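Local coordinates for leucine-rich repeat protein (Bacteroides thetaiotaomicron, PDB 4ECN) that is of unknown function but, as an extracellular leucine-rich repeat protein, probably offers its curved repeat surface for binding other proteins, at residues Leu398-Leu403 against Leu730-Leu735; Glu497-Pro502 against Ser519-Cys524; Phe626-Leu631 against Phe651-Ile656. All coordinates share one frame; numbering follows the deposited sequence.

Interaction 1 of 3, residues Leu398-Leu403 against Leu730-Leu735; sequences LNLSDL and LTTIDL
CG2 of Thr732 meets CD2 of Leu400 at 3.9 Å, and the two side chains cross obliquely. A chi1 of -44° sets OG1 beside the backbone N and CG2 anti to it, which turns the methyl to the leucine and the hydroxyl to its hydrogen bond with Asn757 in the next strand. Ile733 points the other way, onto Ile702 and Leu755 in the interior. In a leucine-rich repeat this ordinary strand alternation puts one residue into the core and its neighbours on the surface of the parallel sheet. That surface is covered here by an insertion between strands 351-353 and 452-456, which includes 398-403; Leu404 of helix 402-409 also rests on Thr732 and Asp734. At Asp734 the same leucine is met again, its CD2 lying 3.7 Å from the aspartate CB as the two side chains run past one another head to tail. The carboxylate has its stronger partner in Arg736, in a salt bridge through OD1, and OD2 takes in addition a weak hydrogen bond from the backbone N of Ser401 (3.4 Å, N-H...O angle 124°). Ser401 is the N-cap of the helix, its OG bonded to Leu404 N and to Asp759.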
loop_
_atom_site.group_PDB
_atom_site.type_symbol
_atom_site.label_atom_id
_atom_site.label_comp_id
_atom_site.label_asym_id
_atom_site.label_seq_id
_atom_site.Cartn_x
_atom_site.Cartn_y
_atom_site.Cartn_z
ATOM N N LEU A 398 10.794 18.098 -15.087
ATOM C CA LEU A 398 9.556 18.719 -14.581
ATOM C C LEU A 398 9.871 20.044 -13.841
ATOM O O LEU A 398 8.946 20.710 -13.365
ATOM C CB LEU A 398 8.778 17.765 -13.632
ATOM C CG LEU A 398 8.201 16.465 -14.205
ATOM C CD1 LEU A 398 7.897 15.488 -13.110
ATOM C CD2 LEU A 398 6.981 16.727 -15.051
ATOM N N ASN A 399 11.183 20.388 -13.710
ATOM C CA ASN A 399 11.701 21.621 -13.100
ATOM C C ASN A 399 11.952 22.691 -14.200
ATOM O O ASN A 399 12.275 23.849 -13.898
ATOM C CB ASN A 399 12.980 21.334 -12.293
ATOM C CG ASN A 399 12.841 20.323 -11.156
ATOM O OD1 ASN A 399 13.753 19.544 -10.900
ATOM N ND2 ASN A 399 11.721 20.301 -10.431
ATOM N N LEU A 400 11.795 22.287 -15.481
ATOM C CA LEU A 400 11.901 23.176 -16.628
ATOM C C LEU A 400 10.608 23.899 -16.801
ATOM O O LEU A 400 9.577 23.446 -16.289
ATOM C CB LEU A 400 12.243 22.390 -17.903
ATOM C CG LEU A 400 13.606 21.687 -17.990
ATOM C CD1 LEU A 400 13.612 20.688 -19.116
ATOM C CD2 LEU A 400 14.710 22.675 -18.244
ATOM N N SER A 401 10.629 24.999 -17.553
ATOM C CA SER A 401 9.428 25.773 -17.871
ATOM C C SER A 401 8.496 24.974 -18.747
ATOM O O SER A 401 8.959 24.064 -19.458
ATOM C CB SER A 401 9.801 27.065 -18.587
ATOM O OG SER A 401 10.400 26.822 -19.852
ATOM N N ASP A 402 7.202 25.372 -18.781
ATOM C CA ASP A 402 6.220 24.704 -19.629
ATOM C C ASP A 402 6.682 24.766 -21.073
ATOM O O ASP A 402 6.680 23.723 -21.703
ATOM C CB ASP A 402 4.813 25.277 -19.451
ATOM C CG ASP A 402 4.168 24.920 -18.110
ATOM O OD1 ASP A 402 4.919 24.681 -17.122
ATOM O OD2 ASP A 402 2.915 24.924 -18.035
ATOM N N LEU A 403 7.230 25.907 -21.546
ATOM C CA LEU A 403 7.802 26.035 -22.897
ATOM C C LEU A 403 8.824 24.922 -23.209
ATOM O O LEU A 403 8.699 24.263 -24.251
ATOM C CB LEU A 403 8.490 27.411 -23.064
ATOM C CG LEU A 403 9.535 27.568 -24.201
ATOM C CD1 LEU A 403 8.920 27.456 -25.588
ATOM C CD2 LEU A 403 10.275 28.867 -24.076
ATOM N N LEU A 730 25.233 20.128 -24.565
ATOM C CA LEU A 730 24.256 21.033 -23.951
ATOM C C LEU A 730 23.178 21.416 -24.959
ATOM O O LEU A 730 23.434 22.219 -25.871
ATOM C CB LEU A 730 24.960 22.282 -23.397
ATOM C CG LEU A 730 24.184 23.097 -22.378
ATOM C CD1 LEU A 730 23.907 22.284 -21.098
ATOM C CD2 LEU A 730 24.912 24.364 -22.039
ATOM N N THR A 731 21.971 20.822 -24.799
ATOM C CA THR A 731 20.855 21.035 -25.721
ATOM C C THR A 731 19.682 21.786 -25.052
ATOM O O THR A 731 18.881 22.406 -25.765
ATOM C CB THR A 731 20.385 19.709 -26.305
ATOM O OG1 THR A 731 20.033 18.811 -25.256
ATOM C CG2 THR A 731 21.434 19.068 -27.157
ATOM N N THR A 732 19.602 21.787 -23.712
ATOM C CA THR A 732 18.534 22.507 -22.996
ATOM C C THR A 732 19.133 23.433 -21.925
ATOM O O THR A 732 19.996 23.007 -21.146
ATOM C CB THR A 732 17.553 21.522 -22.370
ATOM O OG1 THR A 732 17.216 20.468 -23.299
ATOM C CG2 THR A 732 16.344 22.205 -21.787
ATOM N N ILE A 733 18.692 24.707 -21.896
ATOM C CA ILE A 733 19.171 25.691 -20.910
ATOM C C ILE A 733 17.956 26.463 -20.329
ATOM O O ILE A 733 17.280 27.174 -21.083
ATOM C CB ILE A 733 20.236 26.673 -21.497
ATOM C CG1 ILE A 733 21.384 25.957 -22.234
ATOM C CG2 ILE A 733 20.784 27.538 -20.396
ATOM C CD1 ILE A 733 22.310 26.890 -23.011
ATOM N N ASP A 734 17.692 26.340 -19.005
ATOM C CA ASP A 734 16.604 27.077 -18.344
ATOM C C ASP A 734 17.215 28.175 -17.452
ATOM O O ASP A 734 17.822 27.895 -16.422
ATOM C CB ASP A 734 15.666 26.144 -17.547
ATOM C CG ASP A 734 14.368 26.782 -17.075
ATOM O OD1 ASP A 734 14.154 27.984 -17.356
ATOM O OD2 ASP A 734 13.584 26.094 -16.392
ATOM N N LEU A 735 17.099 29.422 -17.896
ATOM C CA LEU A 735 17.697 30.554 -17.200
ATOM C C LEU A 735 16.656 31.559 -16.788
ATOM O O LEU A 735 17.023 32.665 -16.415
ATOM C CB LEU A 735 18.773 31.218 -18.079
ATOM C CG LEU A 735 20.145 30.494 -18.101
ATOM C CD1 LEU A 735 20.945 30.939 -19.259
ATOM C CD2 LEU A 735 20.931 30.752 -16.827
#

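Interaction 2 of 3, residues Glu497-Pro502 against Ser519-Cys524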
loop_
_atom_site.group_PDB
_atom_site.type_symbol
_atom_site.label_atom_id
_atom_site.label_comp_id
_atom_site.label_asym_id
_atom_site.label_seq_id
_atom_site.Cartn_x
_atom_site.Cartn_y
_atom_site.Cartn_z
ATOM N N GLU A 497 9.161 -4.221 6.796
ATOM C CA GLU A 497 8.561 -2.895 6.745
ATOM C C GLU A 497 7.822 -2.626 8.047
ATOM O O GLU A 497 6.997 -3.431 8.483
ATOM C CB GLU A 497 7.625 -2.720 5.542
ATOM C CG GLU A 497 6.926 -1.362 5.475
ATOM C CD GLU A 497 6.259 -1.052 4.147
ATOM O OE1 GLU A 497 6.985 -0.899 3.133
ATOM O OE2 GLU A 497 5.016 -0.909 4.130
ATOM N N LEU A 498 8.163 -1.486 8.664
ATOM C CA LEU A 498 7.579 -0.900 9.858
ATOM C C LEU A 498 7.265 0.544 9.534
ATOM O O LEU A 498 7.921 1.454 10.011
ATOM C CB LEU A 498 8.519 -1.052 11.059
ATOM C CG LEU A 498 8.342 -2.286 11.912
ATOM C CD1 LEU A 498 9.492 -2.432 12.846
ATOM C CD2 LEU A 498 7.065 -2.232 12.712
ATOM N N TYR A 499 6.300 0.741 8.648
ATOM C CA TYR A 499 5.907 2.036 8.101
ATOM C C TYR A 499 4.791 2.674 8.901
ATOM O O TYR A 499 3.815 2.013 9.248
ATOM C CB TYR A 499 5.451 1.845 6.637
ATOM C CG TYR A 499 5.030 3.118 5.938
ATOM C CD1 TYR A 499 5.975 4.015 5.455
ATOM C CD2 TYR A 499 3.685 3.420 5.744
ATOM C CE1 TYR A 499 5.595 5.211 4.857
ATOM C CE2 TYR A 499 3.294 4.595 5.106
ATOM C CZ TYR A 499 4.254 5.485 4.653
ATOM O OH TYR A 499 3.898 6.669 4.038
ATOM N N ASN A 500 4.922 3.968 9.156
ATOM C CA ASN A 500 3.912 4.807 9.783
ATOM C C ASN A 500 3.189 4.130 10.977
ATOM O O ASN A 500 1.983 3.904 10.899
ATOM C CB ASN A 500 2.872 5.208 8.709
ATOM C CG ASN A 500 1.824 6.208 9.131
ATOM O OD1 ASN A 500 2.075 7.143 9.915
ATOM N ND2 ASN A 500 0.622 6.011 8.617
ATOM N N CYS A 501 3.931 3.824 12.070
ATOM C CA CYS A 501 3.418 3.271 13.337
ATOM C C CYS A 501 3.607 4.388 14.411
ATOM O O CYS A 501 4.712 4.666 14.926
ATOM C CB CYS A 501 4.080 1.940 13.694
ATOM S SG CYS A 501 3.708 0.587 12.518
ATOM N N PRO A 502 2.522 5.195 14.539
ATOM C CA PRO A 502 2.582 6.427 15.333
ATOM C C PRO A 502 3.027 6.303 16.781
ATOM O O PRO A 502 3.676 7.235 17.268
ATOM C CB PRO A 502 1.130 6.901 15.356
ATOM C CG PRO A 502 0.493 6.311 14.228
ATOM C CD PRO A 502 1.201 5.047 13.891
ATOM N N SER A 519 16.626 -5.354 3.411
ATOM C CA SER A 519 15.768 -4.215 3.108
ATOM C C SER A 519 14.913 -3.875 4.321
ATOM O O SER A 519 14.199 -4.743 4.834
ATOM C CB SER A 519 14.895 -4.532 1.901
ATOM O OG SER A 519 13.860 -3.577 1.723
ATOM N N LEU A 520 14.975 -2.609 4.769
ATOM C CA LEU A 520 14.235 -2.109 5.922
ATOM C C LEU A 520 13.631 -0.743 5.617
ATOM O O LEU A 520 14.318 0.140 5.087
ATOM C CB LEU A 520 15.174 -2.026 7.143
ATOM C CG LEU A 520 14.589 -1.560 8.472
ATOM C CD1 LEU A 520 13.676 -2.593 9.058
ATOM C CD2 LEU A 520 15.678 -1.232 9.453
ATOM N N ASN A 521 12.337 -0.580 5.949
ATOM C CA ASN A 521 11.565 0.650 5.771
ATOM C C ASN A 521 10.988 1.047 7.095
ATOM O O ASN A 521 10.126 0.319 7.612
ATOM C CB ASN A 521 10.463 0.452 4.733
ATOM C CG ASN A 521 9.769 1.715 4.298
ATOM O OD1 ASN A 521 9.395 2.577 5.096
ATOM N ND2 ASN A 521 9.522 1.825 3.006
ATOM N N ILE A 522 11.458 2.181 7.664
ATOM C CA ILE A 522 10.974 2.649 8.965
ATOM C C ILE A 522 10.454 4.097 8.831
ATOM O O ILE A 522 10.384 4.819 9.815
ATOM C CB ILE A 522 12.053 2.503 10.081
ATOM C CG1 ILE A 522 13.373 3.241 9.711
ATOM C CG2 ILE A 522 12.292 1.006 10.390
ATOM C CD1 ILE A 522 14.297 3.537 10.865
ATOM N N ALA A 523 10.001 4.478 7.650
ATOM C CA ALA A 523 9.490 5.822 7.399
ATOM C C ALA A 523 8.175 6.114 8.144
ATOM O O ALA A 523 7.361 5.209 8.341
ATOM C CB ALA A 523 9.273 6.012 5.905
ATOM N N CYS A 524 7.977 7.404 8.525
ATOM C CA CYS A 524 6.800 8.012 9.183
ATOM C C CYS A 524 6.624 7.492 10.622
ATOM O O CYS A 524 5.495 7.325 11.110
ATOM C CB CYS A 524 5.530 7.787 8.366
ATOM S SG CYS A 524 5.611 8.427 6.674
#
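Glu497 and Asn521 extend alongside each other from the same face of the sheet, their carboxylate and amide planes turned 59° apart. They form a parallel bridge pair; OE1 of Glu497 is 3.7 Å from ND2 of Asn521 but has its hydrogen bond with His357. Tyr499 and Asn521 both carry CG anti to the backbone N (chi1 -179° in the tyrosine), which sends ring and amide off in the same direction. The ring stands almost square to the amide, 84° between the planes, and OD1 of Asn521 sits at the ring edge, 3.7 Å from CD1. That same OD1 accepts from Ala523 N at 3.2 Å, an Asx turn at the strand end. The two segments occupy equivalent places in successive leucine-rich repeats, each a short parallel strand running into a turn. Backbone bonds fix their register: Leu498 N to Asn521 O and, beyond the strand, Asn500 N to Ala523 O, both 2.9 Å. Past the turn, SG of Cys524 approaches the Tyr499 ring obliquely, 4.5 Å from its centroid, a sulfur-aromatic contact, while CB of Cys524 meets CB of Asn500 at 3.7 Å. The amide of Asn500 is held by Asn457 and Gly431, and Tyr387 touches Asn521 and Ala523.

Interaction 3 of 3, residues Phe626-Leu631 against Phe651-Ile656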
loop_
_atom_site.group_PDB
_atom_site.type_symbol
_atom_site.label_atom_id
_atom_site.label_comp_id
_atom_site.label_asym_id
_atom_site.label_seq_id
_atom_site.Cartn_x
_atom_site.Cartn_y
_atom_site.Cartn_z
ATOM N N PHE A 626 19.142 16.060 -3.426
ATOM C CA PHE A 626 19.741 16.916 -2.397
ATOM C C PHE A 626 18.963 18.222 -2.308
ATOM O O PHE A 626 19.461 19.205 -1.748
ATOM C CB PHE A 626 21.230 17.202 -2.680
ATOM C CG PHE A 626 22.081 16.033 -3.112
ATOM C CD1 PHE A 626 22.207 15.704 -4.459
ATOM C CD2 PHE A 626 22.776 15.276 -2.177
ATOM C CE1 PHE A 626 22.996 14.638 -4.857
ATOM C CE2 PHE A 626 23.571 14.207 -2.575
ATOM C CZ PHE A 626 23.672 13.893 -3.912
ATOM N N SER A 627 17.756 18.253 -2.891
ATOM C CA SER A 627 16.941 19.450 -2.933
ATOM C C SER A 627 16.390 19.796 -1.575
ATOM O O SER A 627 16.329 18.941 -0.697
ATOM C CB SER A 627 15.786 19.280 -3.911
ATOM O OG SER A 627 14.785 18.456 -3.339
ATOM N N HIS A 628 15.921 21.042 -1.429
ATOM C CA HIS A 628 15.265 21.577 -0.245
ATOM C C HIS A 628 16.128 21.370 0.997
ATOM O O HIS A 628 15.726 20.690 1.945
ATOM C CB HIS A 628 13.869 20.979 -0.062
ATOM C CG HIS A 628 12.910 21.430 -1.123
ATOM N ND1 HIS A 628 12.774 20.737 -2.326
ATOM C CD2 HIS A 628 12.089 22.505 -1.145
ATOM C CE1 HIS A 628 11.863 21.402 -3.023
ATOM N NE2 HIS A 628 11.411 22.463 -2.353
ATOM N N ASN A 629 17.317 21.992 0.976
ATOM C CA ASN A 629 18.259 22.011 2.091
ATOM C C ASN A 629 18.817 23.433 2.235
ATOM O O ASN A 629 18.154 24.387 1.817
ATOM C CB ASN A 629 19.365 20.975 1.929
ATOM C CG ASN A 629 18.929 19.602 2.282
ATOM O OD1 ASN A 629 18.951 19.220 3.433
ATOM N ND2 ASN A 629 18.557 18.821 1.299
ATOM N N LYS A 630 19.987 23.577 2.861
ATOM C CA LYS A 630 20.621 24.870 3.081
ATOM C C LYS A 630 22.055 24.811 2.516
ATOM O O LYS A 630 22.947 25.544 2.984
ATOM C CB LYS A 630 20.592 25.221 4.588
ATOM C CG LYS A 630 19.185 25.530 5.147
ATOM C CD LYS A 630 19.183 25.800 6.674
ATOM C CE LYS A 630 17.817 26.155 7.246
ATOM N NZ LYS A 630 17.835 26.338 8.729
ATOM N N LEU A 631 22.266 23.920 1.491
ATOM C CA LEU A 631 23.573 23.687 0.872
ATOM C C LEU A 631 24.162 24.966 0.319
ATOM O O LEU A 631 23.515 25.632 -0.489
ATOM C CB LEU A 631 23.529 22.635 -0.246
ATOM C CG LEU A 631 23.271 21.188 0.150
ATOM C CD1 LEU A 631 23.149 20.316 -1.086
ATOM C CD2 LEU A 631 24.359 20.657 1.056
ATOM N N PHE A 651 19.761 19.628 -7.028
ATOM C CA PHE A 651 20.232 20.551 -6.001
ATOM C C PHE A 651 19.337 21.779 -5.926
ATOM O O PHE A 651 19.770 22.828 -5.456
ATOM C CB PHE A 651 21.680 20.968 -6.291
ATOM C CG PHE A 651 22.714 19.883 -6.152
ATOM C CD1 PHE A 651 23.133 19.461 -4.897
ATOM C CD2 PHE A 651 23.355 19.372 -7.267
ATOM C CE1 PHE A 651 24.124 18.499 -4.764
ATOM C CE2 PHE A 651 24.353 18.408 -7.137
ATOM C CZ PHE A 651 24.722 17.964 -5.887
ATOM N N SER A 652 18.094 21.656 -6.386
ATOM C CA SER A 652 17.144 22.763 -6.352
ATOM C C SER A 652 16.805 23.137 -4.906
ATOM O O SER A 652 16.925 22.302 -4.015
ATOM C CB SER A 652 15.869 22.419 -7.128
ATOM O OG SER A 652 15.185 21.294 -6.597
ATOM N N TYR A 653 16.418 24.403 -4.680
ATOM C CA TYR A 653 16.014 24.952 -3.382
ATOM C C TYR A 653 17.100 24.748 -2.303
ATOM O O TYR A 653 16.869 24.107 -1.278
ATOM C CB TYR A 653 14.678 24.357 -2.917
ATOM C CG TYR A 653 13.509 24.769 -3.781
ATOM C CD1 TYR A 653 13.129 24.010 -4.883
ATOM C CD2 TYR A 653 12.761 25.905 -3.480
ATOM C CE1 TYR A 653 12.036 24.374 -5.668
ATOM C CE2 TYR A 653 11.667 26.281 -4.261
ATOM C CZ TYR A 653 11.301 25.504 -5.348
ATOM O OH TYR A 653 10.222 25.861 -6.111
ATOM N N ASN A 654 18.268 25.355 -2.531
ATOM C CA ASN A 654 19.408 25.387 -1.610
ATOM C C ASN A 654 19.937 26.837 -1.539
ATOM O O ASN A 654 19.192 27.758 -1.891
ATOM C CB ASN A 654 20.483 24.391 -2.036
ATOM C CG ASN A 654 20.180 22.992 -1.603
ATOM O OD1 ASN A 654 20.288 22.667 -0.430
ATOM N ND2 ASN A 654 19.872 22.109 -2.536
ATOM N N LYS A 655 21.204 27.043 -1.118
ATOM C CA LYS A 655 21.822 28.365 -0.989
ATOM C C LYS A 655 23.173 28.380 -1.693
ATOM O O LYS A 655 24.126 28.961 -1.166
ATOM C CB LYS A 655 21.985 28.732 0.510
ATOM C CG LYS A 655 20.681 28.794 1.300
ATOM C CD LYS A 655 20.897 29.200 2.744
ATOM C CE LYS A 655 20.238 30.515 3.100
ATOM N NZ LYS A 655 20.931 31.691 2.496
ATOM N N ILE A 656 23.288 27.682 -2.846
ATOM C CA ILE A 656 24.544 27.584 -3.603
ATOM C C ILE A 656 24.911 28.986 -4.124
ATOM O O ILE A 656 24.071 29.649 -4.729
ATOM C CB ILE A 656 24.474 26.532 -4.765
ATOM C CG1 ILE A 656 23.804 25.189 -4.378
ATOM C CG2 ILE A 656 25.836 26.333 -5.476
ATOM C CD1 ILE A 656 24.497 24.333 -3.482
#
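Asn654 reaches from its own turn into the preceding one, where its amide bonds to Phe626 O and Leu631 N. This is a rung of the asparagine ladder, the motif by which leucine-rich repeats stack their turns just after the strands. ND2 donates to Phe626 O almost straight (3.0 Å, 178°) and to Phe651 O of its own turn, both oxygens lying close to the amide plane, while OD1 accepts from Leu631 N at 3.0 Å. With CG beside the backbone N (chi1 -81°), the amide is placed to serve both turns at once. Shortened to an alanine, the residue would probably leave Phe626 O without its cross-turn donor and Leu631 N without its acceptor. Backbone bonds reinforce the stacking: His628 N to Ser652 O, Asn629 N to Tyr653 O, and Lys655 N to Leu631 O.

Inward of the ladder, the Phe626 and Phe651 rings run side by side, nearly parallel but slid apart so that they barely overlap, their centroids separated by 4.8 Å. CD1 of Leu631 comes at the edge of the Phe651 ring. On the outer side, His628 and Tyr653 form an offset stack, planes 12° apart and centroids 4.3 Å apart, with CB of Tyr653 over the imidazole face. Tyr604 stacks on His628 and Tyr682 on Tyr653, extending the row.

Neighbouring rungs repeat the pattern. Asn629, the equivalent asparagine one repeat earlier, accepts from Ile607 N, and its ND2 bonds weakly to Phe626 O, the oxygen gripped by Asn654; Asn683, one repeat later, donates to Phe651 O. The imidazole of His628 has a tether of its own: ND1 bonds, near the ring plane, to OG of Ser627 at 3.2 Å, and that hydroxyl is itself hydrogen-bonded to OD2 of Asp603.

Overall arrangement
Interactions 2 and 3 join successive repeats of the solenoid, whereas interaction 1 brings a distant insertion onto the sheet surface, yet is itself largely buried because the insertion covers it. Interaction 2 belongs to the earlier sheet, its centre about 26 Å from that of interaction 3, which sits just past two strands of the later sheet. That later sheet also supplies 730-735, so the centres of interactions 1 and 3 are about 18 Å apart. Interaction 2 is buried throughout; interaction 3 spans from a phenylalanine core to exposed aromatic and lysine side chains. Both are laced by backbone bonds, but only interaction 3 adds a side-chain amide bonding to the other turn's backbone. Interaction 1 relies on a small apolar contact and one weak bond.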